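Local coordinates for uncharacterized protein PH0321 (Pyrococcus horikoshii, PDB 3BS4) that is of unknown function but has a KaiC-like domain, probably related to the RecA-type ATPase fold, and holds an unidentified bound peptide, at residues A[44-49]-A[76-81]; A[163-168]-A[202-207]; A[187-192]-A[196-201]. All blocks are in the same frame, centred on the assembly; numbering follows the deposited sequence.

Contact 1: A[44-49]-A[76-81]; sequences RKLKSD and IKYLEN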
loop_
_atom_site.group_PDB
_atom_site.type_symbol
_atom_site.label_atom_id
_atom_site.label_comp_id
_atom_site.label_asym_id
_atom_site.label_seq_id
_atom_site.Cartn_x
_atom_site.Cartn_y
_atom_site.Cartn_z
ATOM N N ARG A 44 -9.644 1.157 -7.793
ATOM C CA ARG A 44 -9.984 0.256 -8.899
ATOM C C ARG A 44 -10.042 -1.198 -8.448
ATOM O O ARG A 44 -10.892 -1.949 -8.918
ATOM C CB ARG A 44 -9.002 0.412 -10.060
ATOM C CG ARG A 44 -9.112 1.749 -10.776
ATOM C CD ARG A 44 -10.005 1.632 -11.999
ATOM N NE ARG A 44 -9.474 0.633 -12.930
ATOM C CZ ARG A 44 -9.813 0.535 -14.214
ATOM N NH1 ARG A 44 -10.682 1.386 -14.745
ATOM N NH2 ARG A 44 -9.270 -0.411 -14.972
ATOM N N LYS A 45 -9.154 -1.591 -7.532
ATOM C CA LYS A 45 -9.166 -2.970 -7.037
ATOM C C LYS A 45 -10.425 -3.224 -6.207
ATOM O O LYS A 45 -11.018 -4.312 -6.286
ATOM C CB LYS A 45 -7.897 -3.295 -6.231
ATOM C CG LYS A 45 -6.609 -3.173 -7.034
ATOM C CD LYS A 45 -6.640 -4.066 -8.261
ATOM C CE LYS A 45 -5.276 -4.215 -8.918
ATOM N NZ LYS A 45 -5.384 -4.980 -10.202
ATOM N N LEU A 46 -10.834 -2.216 -5.436
ATOM C CA LEU A 46 -12.064 -2.307 -4.647
ATOM C C LEU A 46 -13.286 -2.371 -5.555
ATOM O O LEU A 46 -14.172 -3.215 -5.350
ATOM C CB LEU A 46 -12.194 -1.125 -3.701
ATOM C CG LEU A 46 -11.396 -1.188 -2.400
ATOM C CD1 LEU A 46 -11.416 0.168 -1.702
ATOM C CD2 LEU A 46 -11.956 -2.298 -1.504
ATOM N N LYS A 47 -13.323 -1.499 -6.561
ATOM C CA LYS A 47 -14.505 -1.403 -7.441
ATOM C C LYS A 47 -14.662 -2.635 -8.317
ATOM O O LYS A 47 -15.758 -2.895 -8.828
ATOM C CB LYS A 47 -14.447 -0.147 -8.320
ATOM C CG LYS A 47 -14.796 1.104 -7.596
ATOM C CD LYS A 47 -14.494 2.300 -8.486
ATOM C CE LYS A 47 -14.891 3.587 -7.838
ATOM N NZ LYS A 47 -14.473 4.740 -8.690
ATOM N N SER A 48 -13.579 -3.390 -8.486
ATOM C CA SER A 48 -13.593 -4.626 -9.262
ATOM C C SER A 48 -13.869 -5.860 -8.390
ATOM O O SER A 48 -13.619 -7.000 -8.805
ATOM C CB SER A 48 -12.280 -4.778 -10.030
ATOM O OG SER A 48 -12.130 -3.724 -10.957
ATOM N N ASP A 49 -14.372 -5.623 -7.182
ATOM C CA ASP A 49 -14.809 -6.671 -6.244
ATOM C C ASP A 49 -13.698 -7.611 -5.766
ATOM O O ASP A 49 -13.909 -8.807 -5.615
ATOM C CB ASP A 49 -15.989 -7.479 -6.830
ATOM C CG ASP A 49 -16.771 -8.239 -5.768
ATOM O OD1 ASP A 49 -17.104 -7.646 -4.719
ATOM O OD2 ASP A 49 -17.077 -9.432 -5.992
ATOM N N ILE A 76 -17.356 2.665 4.318
ATOM C CA ILE A 76 -18.257 1.918 5.219
ATOM C C ILE A 76 -18.946 0.736 4.537
ATOM O O ILE A 76 -19.075 -0.338 5.135
ATOM C CB ILE A 76 -19.363 2.805 5.837
ATOM C CG1 ILE A 76 -18.895 4.266 5.968
ATOM C CG2 ILE A 76 -19.874 2.188 7.149
ATOM C CD1 ILE A 76 -18.522 4.741 7.354
ATOM N N LYS A 77 -19.387 0.932 3.297
ATOM C CA LYS A 77 -20.059 -0.126 2.535
ATOM C C LYS A 77 -19.126 -1.302 2.256
ATOM O O LYS A 77 -19.520 -2.451 2.361
ATOM C CB LYS A 77 -20.602 0.411 1.208
ATOM C CG LYS A 77 -21.477 1.636 1.368
ATOM C CD LYS A 77 -22.459 1.801 0.220
ATOM C CE LYS A 77 -23.395 2.983 0.473
ATOM N NZ LYS A 77 -23.899 3.017 1.879
ATOM N N TYR A 78 -17.882 -1.005 1.876
ATOM C CA TYR A 78 -16.923 -2.069 1.610
ATOM C C TYR A 78 -16.513 -2.762 2.896
ATOM O O TYR A 78 -16.245 -3.960 2.896
ATOM C CB TYR A 78 -15.690 -1.523 0.880
ATOM C CG TYR A 78 -15.954 -1.219 -0.579
ATOM C CD1 TYR A 78 -15.839 -2.205 -1.546
ATOM C CD2 TYR A 78 -16.331 0.060 -0.985
ATOM C CE1 TYR A 78 -16.093 -1.929 -2.893
ATOM C CE2 TYR A 78 -16.581 0.344 -2.316
ATOM C CZ TYR A 78 -16.463 -0.653 -3.261
ATOM O OH TYR A 78 -16.706 -0.373 -4.592
ATOM N N LEU A 79 -16.456 -2.015 3.992
ATOM C CA LEU A 79 -16.179 -2.617 5.291
ATOM C C LEU A 79 -17.307 -3.560 5.710
ATOM O O LEU A 79 -17.067 -4.713 6.079
ATOM C CB LEU A 79 -15.968 -1.542 6.361
ATOM C CG LEU A 79 -14.686 -0.703 6.299
ATOM C CD1 LEU A 79 -14.797 0.399 7.337
ATOM C CD2 LEU A 79 -13.435 -1.539 6.588
ATOM N N GLU A 80 -18.539 -3.068 5.625
ATOM C CA GLU A 80 -19.678 -3.830 6.130
ATOM C C GLU A 80 -19.968 -5.056 5.259
ATOM O O GLU A 80 -20.535 -6.045 5.726
ATOM C CB GLU A 80 -20.894 -2.904 6.353
ATOM C CG GLU A 80 -20.656 -1.964 7.561
ATOM C CD GLU A 80 -21.891 -1.202 8.087
ATOM O OE1 GLU A 80 -22.977 -1.252 7.466
ATOM O OE2 GLU A 80 -21.758 -0.534 9.148
ATOM N N ASN A 81 -19.545 -5.008 4.005
ATOM C CA ASN A 81 -19.724 -6.127 3.089
ATOM C C ASN A 81 -18.498 -7.029 2.999
ATOM O O ASN A 81 -18.418 -7.879 2.120
ATOM C CB ASN A 81 -20.185 -5.627 1.712
ATOM C CG ASN A 81 -21.651 -5.155 1.726
ATOM O OD1 ASN A 81 -22.570 -5.972 1.652
ATOM N ND2 ASN A 81 -21.865 -3.845 1.852
#

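Contact 2: A[163-168]-A[202-207]; sequences YLETSA and YRRADY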
loop_
_atom_site.group_PDB
_atom_site.type_symbol
_atom_site.label_atom_id
_atom_site.label_comp_id
_atom_site.label_asym_id
_atom_site.label_seq_id
_atom_site.Cartn_x
_atom_site.Cartn_y
_atom_site.Cartn_z
ATOM N N TYR A 163 12.695 -3.403 12.627
ATOM C CA TYR A 163 11.279 -3.724 12.436
ATOM C C TYR A 163 10.989 -4.378 11.076
ATOM O O TYR A 163 10.239 -5.365 10.985
ATOM C CB TYR A 163 10.442 -2.447 12.612
ATOM C CG TYR A 163 9.058 -2.578 12.067
ATOM C CD1 TYR A 163 8.084 -3.307 12.757
ATOM C CD2 TYR A 163 8.725 -2.003 10.841
ATOM C CE1 TYR A 163 6.800 -3.446 12.246
ATOM C CE2 TYR A 163 7.435 -2.138 10.312
ATOM C CZ TYR A 163 6.484 -2.869 11.036
ATOM O OH TYR A 163 5.200 -3.040 10.559
ATOM N N LEU A 164 11.589 -3.823 10.023
ATOM C CA LEU A 164 11.408 -4.362 8.676
ATOM C C LEU A 164 11.900 -5.794 8.609
ATOM O O LEU A 164 11.276 -6.629 7.948
ATOM C CB LEU A 164 12.117 -3.524 7.599
ATOM C CG LEU A 164 11.531 -2.126 7.371
ATOM C CD1 LEU A 164 12.503 -1.254 6.542
ATOM C CD2 LEU A 164 10.157 -2.236 6.692
ATOM N N GLU A 165 13.018 -6.070 9.286
ATOM C CA GLU A 165 13.558 -7.430 9.250
ATOM C C GLU A 165 12.738 -8.388 10.109
ATOM O O GLU A 165 12.401 -9.477 9.667
ATOM C CB GLU A 165 15.046 -7.461 9.610
ATOM C CG GLU A 165 15.685 -8.864 9.438
ATOM C CD GLU A 165 15.600 -9.443 8.024
ATOM O OE1 GLU A 165 15.387 -8.700 7.033
ATOM O OE2 GLU A 165 15.754 -10.685 7.899
ATOM N N THR A 166 12.362 -7.962 11.303
ATOM C CA THR A 166 11.526 -8.814 12.174
ATOM C C THR A 166 10.181 -9.115 11.519
ATOM O O THR A 166 9.656 -10.216 11.657
ATOM C CB THR A 166 11.308 -8.141 13.533
ATOM O OG1 THR A 166 12.581 -7.869 14.139
ATOM C CG2 THR A 166 10.501 -9.035 14.463
ATOM N N SER A 167 9.616 -8.128 10.822
ATOM C CA SER A 167 8.391 -8.336 10.043
ATOM C C SER A 167 8.574 -9.443 9.033
ATOM O O SER A 167 7.737 -10.322 8.908
ATOM C CB SER A 167 7.999 -7.055 9.307
ATOM O OG SER A 167 7.740 -6.039 10.223
ATOM N N ALA A 168 9.686 -9.402 8.309
ATOM C CA ALA A 168 9.949 -10.428 7.292
ATOM C C ALA A 168 10.074 -11.792 7.960
ATOM O O ALA A 168 9.560 -12.785 7.449
ATOM C CB ALA A 168 11.197 -10.094 6.503
ATOM N N TYR A 202 13.492 -0.393 -0.738
ATOM C CA TYR A 202 13.766 -0.640 -2.159
ATOM C C TYR A 202 14.213 -2.088 -2.371
ATOM O O TYR A 202 13.780 -2.766 -3.322
ATOM C CB TYR A 202 14.881 0.272 -2.663
ATOM C CG TYR A 202 14.449 1.582 -3.285
ATOM C CD1 TYR A 202 13.547 2.442 -2.639
ATOM C CD2 TYR A 202 14.984 1.992 -4.503
ATOM C CE1 TYR A 202 13.174 3.665 -3.217
ATOM C CE2 TYR A 202 14.606 3.205 -5.088
ATOM C CZ TYR A 202 13.708 4.033 -4.449
ATOM O OH TYR A 202 13.385 5.225 -5.056
ATOM N N ARG A 203 15.110 -2.558 -1.506
ATOM C CA ARG A 203 15.654 -3.907 -1.679
ATOM C C ARG A 203 14.564 -4.965 -1.523
ATOM O O ARG A 203 14.533 -5.978 -2.253
ATOM C CB ARG A 203 16.832 -4.124 -0.705
ATOM C CG ARG A 203 17.354 -5.567 -0.612
ATOM C CD ARG A 203 17.905 -6.066 -1.948
ATOM N NE ARG A 203 19.062 -5.278 -2.346
ATOM C CZ ARG A 203 19.837 -5.543 -3.397
ATOM N NH1 ARG A 203 19.600 -6.602 -4.173
ATOM N NH2 ARG A 203 20.868 -4.753 -3.659
ATOM N N ARG A 204 13.653 -4.735 -0.583
ATOM C CA ARG A 204 12.624 -5.718 -0.259
ATOM C C ARG A 204 11.539 -5.801 -1.329
ATOM O O ARG A 204 10.941 -6.868 -1.551
ATOM C CB ARG A 204 12.007 -5.390 1.104
ATOM C CG ARG A 204 12.975 -5.643 2.241
ATOM C CD ARG A 204 12.431 -5.116 3.546
ATOM N NE ARG A 204 13.453 -5.129 4.591
ATOM C CZ ARG A 204 13.863 -6.232 5.223
ATOM N NH1 ARG A 204 13.344 -7.421 4.933
ATOM N NH2 ARG A 204 14.796 -6.150 6.160
ATOM N N ALA A 205 11.270 -4.678 -1.981
ATOM C CA ALA A 205 10.244 -4.628 -3.035
ATOM C C ALA A 205 10.649 -5.361 -4.320
ATOM O O ALA A 205 11.825 -5.338 -4.712
ATOM C CB ALA A 205 9.892 -3.188 -3.350
ATOM N N ASP A 206 9.674 -5.978 -4.983
ATOM C CA ASP A 206 9.924 -6.581 -6.298
ATOM C C ASP A 206 9.867 -5.544 -7.406
ATOM O O ASP A 206 10.609 -5.631 -8.404
ATOM C CB ASP A 206 8.930 -7.705 -6.569
ATOM C CG ASP A 206 8.988 -8.778 -5.509
ATOM O OD1 ASP A 206 10.047 -9.454 -5.386
ATOM O OD2 ASP A 206 7.985 -8.931 -4.776
ATOM N N TYR A 207 8.961 -4.576 -7.246
ATOM C CA TYR A 207 8.849 -3.456 -8.173
ATOM C C TYR A 207 9.056 -2.171 -7.396
ATOM O O TYR A 207 8.571 -2.067 -6.286
ATOM C CB TYR A 207 7.452 -3.374 -8.794
ATOM C CG TYR A 207 7.048 -4.550 -9.647
ATOM C CD1 TYR A 207 7.066 -4.463 -11.044
ATOM C CD2 TYR A 207 6.589 -5.728 -9.061
ATOM C CE1 TYR A 207 6.667 -5.560 -11.829
ATOM C CE2 TYR A 207 6.194 -6.815 -9.830
ATOM C CZ TYR A 207 6.236 -6.723 -11.205
ATOM O OH TYR A 207 5.833 -7.832 -11.954
#

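Contact 3: A[187-192]-A[196-201]; sequences WLWEGV and RVLLSV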
loop_
_atom_site.group_PDB
_atom_site.type_symbol
_atom_site.label_atom_id
_atom_site.label_comp_id
_atom_site.label_asym_id
_atom_site.label_seq_id
_atom_site.Cartn_x
_atom_site.Cartn_y
_atom_site.Cartn_z
ATOM N N TRP A 187 3.229 -0.807 -1.141
ATOM C CA TRP A 187 3.717 0.058 -0.074
ATOM C C TRP A 187 3.858 1.458 -0.632
ATOM O O TRP A 187 4.402 1.632 -1.716
ATOM C CB TRP A 187 5.120 -0.386 0.366
ATOM C CG TRP A 187 5.116 -1.583 1.241
ATOM C CD1 TRP A 187 4.011 -2.267 1.688
ATOM C CD2 TRP A 187 6.251 -2.209 1.845
ATOM N NE1 TRP A 187 4.397 -3.296 2.525
ATOM C CE2 TRP A 187 5.764 -3.272 2.646
ATOM C CE3 TRP A 187 7.637 -1.989 1.776
ATOM C CZ2 TRP A 187 6.618 -4.125 3.367
ATOM C CZ3 TRP A 187 8.483 -2.843 2.494
ATOM C CH2 TRP A 187 7.962 -3.884 3.285
ATOM N N LEU A 188 3.427 2.458 0.126
ATOM C CA LEU A 188 3.676 3.841 -0.258
ATOM C C LEU A 188 4.802 4.400 0.615
ATOM O O LEU A 188 4.792 4.203 1.822
ATOM C CB LEU A 188 2.398 4.677 -0.071
ATOM C CG LEU A 188 2.487 6.170 -0.434
ATOM C CD1 LEU A 188 2.826 6.370 -1.939
ATOM C CD2 LEU A 188 1.207 6.903 -0.077
ATOM N N TRP A 189 5.733 5.145 0.020
ATOM C CA TRP A 189 6.726 5.860 0.827
ATOM C C TRP A 189 6.725 7.315 0.384
ATOM O O TRP A 189 6.963 7.582 -0.783
ATOM C CB TRP A 189 8.136 5.264 0.644
ATOM C CG TRP A 189 9.184 5.939 1.497
ATOM C CD1 TRP A 189 9.794 7.125 1.254
ATOM C CD2 TRP A 189 9.738 5.439 2.723
ATOM N NE1 TRP A 189 10.697 7.425 2.272
ATOM C CE2 TRP A 189 10.667 6.407 3.189
ATOM C CE3 TRP A 189 9.514 4.292 3.491
ATOM C CZ2 TRP A 189 11.392 6.239 4.386
ATOM C CZ3 TRP A 189 10.221 4.133 4.691
ATOM C CH2 TRP A 189 11.154 5.096 5.114
ATOM N N GLU A 190 6.437 8.231 1.320
ATOM C CA GLU A 190 6.314 9.661 1.006
ATOM C C GLU A 190 7.582 10.390 1.405
ATOM O O GLU A 190 7.930 10.422 2.587
ATOM C CB GLU A 190 5.089 10.248 1.730
ATOM C CG GLU A 190 3.798 9.554 1.301
ATOM C CD GLU A 190 2.544 10.129 1.938
ATOM O OE1 GLU A 190 2.228 11.320 1.716
ATOM O OE2 GLU A 190 1.853 9.381 2.632
ATOM N N GLY A 191 8.260 10.964 0.418
ATOM C CA GLY A 191 9.460 11.779 0.680
ATOM C C GLY A 191 10.731 10.956 0.700
ATOM O O GLY A 191 10.804 9.870 0.104
ATOM N N VAL A 192 11.762 11.478 1.356
ATOM C CA VAL A 192 13.011 10.727 1.465
ATOM C C VAL A 192 13.131 10.301 2.911
ATOM O O VAL A 192 12.944 9.112 3.234
ATOM C CB VAL A 192 14.232 11.553 0.967
ATOM C CG1 VAL A 192 15.498 10.722 1.035
ATOM C CG2 VAL A 192 13.968 12.023 -0.471
ATOM N N ARG A 196 18.815 5.272 4.575
ATOM C CA ARG A 196 19.068 3.872 4.940
ATOM C C ARG A 196 17.790 3.060 4.967
ATOM O O ARG A 196 17.757 1.919 4.502
ATOM C CB ARG A 196 19.762 3.749 6.291
ATOM C CG ARG A 196 21.195 4.220 6.263
ATOM C CD ARG A 196 21.915 3.785 7.531
ATOM N NE ARG A 196 21.291 4.365 8.717
ATOM C CZ ARG A 196 21.388 3.856 9.941
ATOM N NH1 ARG A 196 22.083 2.744 10.160
ATOM N NH2 ARG A 196 20.780 4.460 10.946
ATOM N N VAL A 197 16.737 3.627 5.534
ATOM C CA VAL A 197 15.468 2.893 5.576
ATOM C C VAL A 197 14.902 2.751 4.161
ATOM O O VAL A 197 14.378 1.697 3.774
ATOM C CB VAL A 197 14.428 3.547 6.521
ATOM C CG1 VAL A 197 13.140 2.709 6.522
ATOM C CG2 VAL A 197 14.998 3.717 7.937
ATOM N N LEU A 198 15.022 3.811 3.369
ATOM C CA LEU A 198 14.589 3.750 1.986
ATOM C C LEU A 198 15.355 2.692 1.196
ATOM O O LEU A 198 14.790 2.001 0.359
ATOM C CB LEU A 198 14.749 5.131 1.356
ATOM C CG LEU A 198 14.029 5.507 0.076
ATOM C CD1 LEU A 198 12.535 5.180 0.084
ATOM C CD2 LEU A 198 14.264 7.012 -0.133
ATOM N N LEU A 199 16.649 2.536 1.486
ATOM C CA LEU A 199 17.445 1.481 0.859
ATOM C C LEU A 199 16.874 0.090 1.155
ATOM O O LEU A 199 16.793 -0.759 0.271
ATOM C CB LEU A 199 18.875 1.552 1.390
ATOM C CG LEU A 199 20.060 1.165 0.525
ATOM C CD1 LEU A 199 20.020 1.846 -0.864
ATOM C CD2 LEU A 199 21.348 1.521 1.282
ATOM N N SER A 200 16.466 -0.133 2.399
ATOM C CA SER A 200 15.915 -1.426 2.800
ATOM C C SER A 200 14.588 -1.701 2.114
ATOM O O SER A 200 14.349 -2.814 1.639
ATOM C CB SER A 200 15.776 -1.489 4.327
ATOM O OG SER A 200 15.282 -2.751 4.759
ATOM N N VAL A 201 13.716 -0.697 2.034
ATOM C CA VAL A 201 12.424 -0.952 1.395
ATOM C C VAL A 201 12.558 -1.120 -0.111
ATOM O O VAL A 201 11.826 -1.910 -0.713
ATOM C CB VAL A 201 11.312 0.089 1.761
ATOM C CG1 VAL A 201 11.044 0.079 3.271
ATOM C CG2 VAL A 201 11.666 1.458 1.266
#

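Contact 1: A[44-49]-A[76-81]
Y78, on helix 75-80, sends its ring across to the end of helix 34-47, where L46 and K47 receive it. The apolar contact is with L46. Its CB stands over one ring face, 4.0 Å above the plane and displaced toward the rim, and its CD2 reaches Y78 CD1 at 3.9 Å. The Y78 ring can span the gap because its CG lies beside the backbone N, anti to the carbonyl carbon (chi1 -75°). V73, in the loop just before helix 75-80, touches both side chains.

Two oxygens take part by packing alone: L46 O lies 3.4 Å from Y78 CE1, and Y78 OH rests 3.7 Å from K47 CA. K47 then runs on, extended, to bond F71 O through NZ.

Hydrogen bonds shape each helix end. N50 N to K45 O and D49 N to L46 O make a Schellman motif, with D49 at positive phi as C-prime residue. N81 ND2 bonds K77 O at 2.8 Å, from the face of that carbonyl opposite N81 N. The D49 carboxylate forms salt bridges to R83 and R139. Direct contact between 44-49 and 76-81 thus comes from the Y78 ring, while R83, which also bonds N81 O, is a polar link between the two ends.

Contact 2: A[163-168]-A[202-207]
R204 lays its guanidinium alongside L164, with NE 3.7 Å from L164 CB and the carbonyl oxygen L164 O over one face of the group, 3.7 Å above its plane and toward the rim. The extended run from CG to NE carries the charged end across from helix 195-204 to helix 157-173, whose nearest CA atoms here, those of L164 and R204, are 9.1 Å apart. A168 CB approaches NH1 obliquely and adds a small apolar flank.

The edge of the guanidinium faces E165. NH2 donates to E165 OE1 at 2.8 Å, nearly in the guanidinium plane, and meets the anti lone pair of that oxygen. NH1 bonds the same OE1 only weakly, at 3.2 Å, so one oxygen takes both N-H groups instead of each carboxylate oxygen taking one. The two planes are turned 41° apart. E165 manages this because its CG is anti to the backbone N (chi1 -174°) and the chain then bends at chi2, which carries OE1 back toward the arginine. The third nitrogen, NE, bonds S200 OG, one turn earlier in its own helix, a second anchor for the group.

With an alanine in place of R204, the E165 carboxylate would probably lose its charged partner and a gap would open beside L164 and A168.

Deeper in, L164 also packs on V197, S200 and V201, while Y163, whose OH bonds a polar side chain of the bound peptide, lies on the same helix. Chemically, the contact is a salt bridge at the outer margin of a helix-helix interface: its charge pairing sits beside the apolar packing that L164 carries inward, and the nearby carbonyl L164 O is likely to favour the positive group further.

Contact 3: A[187-192]-A[196-201]
W189 takes L198 onto the face of its indole, the one CH-pi contact between strand 184-190 and helix 195-204. L198 CD1 sits 3.5 Å from the centroid of the five-membered ring and only 8° off its normal, so the methyl lies almost squarely over it.

Other apolar contacts surround this one. V197 CG1 comes obliquely to the six-membered end of the same indole, 3.4 Å from W189 CH2, and V201 divides its methyls between the two tryptophans: CG1 is 4.0 Å from W187 CZ3, CG2 4.2 Å from W189 CE3. W189 reaches across because its CG is anti to the backbone N (chi1 -178°). At the far end V192 CG1 meets L198 CD2 at 4.1 Å.

The polar bond lies within 187-192. W189 NE1 donates to V192 O at 3.0 Å, with the acceptor nearly in the ring plane, and this pins the rotation of the indole beneath L198. W187 NE1 instead bonds the backbone of the bound peptide.

The axes of 187-190 and 196-201 run nearly antiparallel (158°) and approach to 11.1 Å, as in the beta-alpha half of a beta-alpha-beta crossover, here leading on to parallel strand 207-216 of an alpha/beta fold.

How the contacts relate
From the N terminus, contact 1 closes first: helix 34-47 leads through strand 51-56 and helix 61-70 to helix 75-80, and the contact joins the ends of the first and last of these helices. Contact 2 opens much later and ties helix 157-173 to the end of helix 195-204. Inside that loop nests contact 3, a short closure of strand 184-190 on the helix that follows it. Contacts 2 and 3 share helix 195-204 and touch, L164 CD1 lying 3.8 Å from V201 CG1, so strand and two helices form one continuous packed unit. Contact 1 stands apart, its centre about 27 Å from that of contact 2, on the opposite side of the chain's centre.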